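Local structure of kinetochore-associated protein NSL1 homolog (Homo sapiens, 5LSI) at residues C17-K20 with R21-T24. The protein forms part of the MIS12 complex, which is required for kinetochore formation and for normal chromosome alignment and segregation in mitosis. Numbering follows the deposited sequence.
Sequences CTSK and RAVT
S19 and A22 meet in an N-cap at the start of helix 20-35, in this fragment from the N-terminal part of the protein, where the chain leaves strand 15-17 and enters the first turn. The hydroxyl oxygen does the capping: S19 OG accepts from A22 N over 3.1 Å, with a nearly straight N-H...O angle of 160°. Its torsion, with OG anti to the backbone N (chi1 175°), swings the oxygen forward over the helix end, where it takes up a first-turn N-H, the usual role of an N-cap residue. OG also lies 3.4 Å from A22 CB, and S19 CB packs against the same methyl.

Among the backbone bonds, V23 N reaches S19 O only weakly, at 3.3 Å, while T24 N donates to K20 O at 3.1 Å.

Apolar contact is slight: C17 SG faces V23 CG2 at 4.2 Å, and the two side chains continue onto I67 and I65 of the parallel strand 65-67, joining helix to sheet; both also pack on side chains of another protein's chain. The extended K20 chain runs to W72, making a cation-pi contact, and NZ donates hydrogen bonds to W72 O and A75 O.

K20 O is gripped twice by T24, since OG1 also donates to it at 3.2 Å, from the face of the carbonyl plane opposite to T24 N.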
loop_
_atom_site.group_PDB
_atom_site.type_symbol
_atom_site.label_atom_id
_atom_site.label_comp_id
_atom_site.label_asym_id
_atom_site.label_seq_id
_atom_site.Cartn_x
_atom_site.Cartn_y
_atom_site.Cartn_z
ATOM N N CYS B 17 9.417 -8.965 -2.489
ATOM C CA CYS B 17 8.482 -9.966 -2.004
ATOM C C CYS B 17 8.650 -11.266 -2.778
ATOM O O CYS B 17 9.233 -11.300 -3.866
ATOM C CB CYS B 17 7.038 -9.468 -2.118
ATOM S SG CYS B 17 6.673 -8.066 -1.039
ATOM N N THR B 18 8.126 -12.345 -2.197
ATOM C CA THR B 18 8.231 -13.677 -2.777
ATOM C C THR B 18 6.896 -14.297 -3.154
ATOM O O THR B 18 6.863 -15.134 -4.058
ATOM C CB THR B 18 8.945 -14.631 -1.808
ATOM O OG1 THR B 18 8.143 -14.810 -0.634
ATOM C CG2 THR B 18 10.299 -14.073 -1.405
ATOM N N SER B 19 5.801 -13.923 -2.493
ATOM C CA SER B 19 4.505 -14.567 -2.690
ATOM C C SER B 19 3.497 -13.550 -3.211
ATOM O O SER B 19 3.090 -12.638 -2.484
ATOM C CB SER B 19 4.009 -15.204 -1.395
ATOM O OG SER B 19 2.703 -15.717 -1.570
ATOM N N LYS B 20 3.075 -13.731 -4.463
ATOM C CA LYS B 20 2.046 -12.874 -5.041
ATOM C C LYS B 20 0.706 -13.060 -4.336
ATOM O O LYS B 20 -0.038 -12.093 -4.139
ATOM C CB LYS B 20 1.922 -13.171 -6.534
ATOM C CG LYS B 20 1.242 -12.100 -7.356
ATOM C CD LYS B 20 1.465 -12.358 -8.839
ATOM C CE LYS B 20 0.606 -11.452 -9.702
ATOM N NZ LYS B 20 0.869 -11.666 -11.152
ATOM N N ARG B 21 0.379 -14.295 -3.948
ATOM C CA ARG B 21 -0.901 -14.537 -3.290
ATOM C C ARG B 21 -0.957 -13.876 -1.921
ATOM O O ARG B 21 -1.986 -13.304 -1.546
ATOM C CB ARG B 21 -1.159 -16.036 -3.160
ATOM C CG ARG B 21 -2.450 -16.361 -2.431
ATOM C CD ARG B 21 -2.578 -17.852 -2.162
ATOM N NE ARG B 21 -2.435 -18.641 -3.382
ATOM C CZ ARG B 21 -2.422 -19.970 -3.414
ATOM N NH1 ARG B 21 -2.545 -20.667 -2.290
ATOM N NH2 ARG B 21 -2.284 -20.604 -4.572
ATOM N N ALA B 22 0.137 -13.947 -1.160
ATOM C CA ALA B 22 0.156 -13.351 0.174
ATOM C C ALA B 22 -0.006 -11.834 0.112
ATOM O O ALA B 22 -0.647 -11.235 0.985
ATOM C CB ALA B 22 1.450 -13.729 0.894
ATOM N N VAL B 23 0.571 -11.195 -0.908
ATOM C CA VAL B 23 0.367 -9.760 -1.088
ATOM C C VAL B 23 -1.094 -9.470 -1.406
ATOM O O VAL B 23 -1.687 -8.527 -0.865
ATOM C CB VAL B 23 1.304 -9.217 -2.182
ATOM C CG1 VAL B 23 0.998 -7.751 -2.474
ATOM C CG2 VAL B 23 2.758 -9.392 -1.775
ATOM N N THR B 24 -1.697 -10.280 -2.282
ATOM C CA THR B 24 -3.103 -10.103 -2.633
ATOM C C THR B 24 -4.000 -10.218 -1.405
ATOM O O THR B 24 -4.964 -9.460 -1.255
ATOM C CB THR B 24 -3.508 -11.130 -3.693
ATOM O OG1 THR B 24 -2.893 -10.795 -4.943
ATOM C CG2 THR B 24 -5.018 -11.171 -3.874
#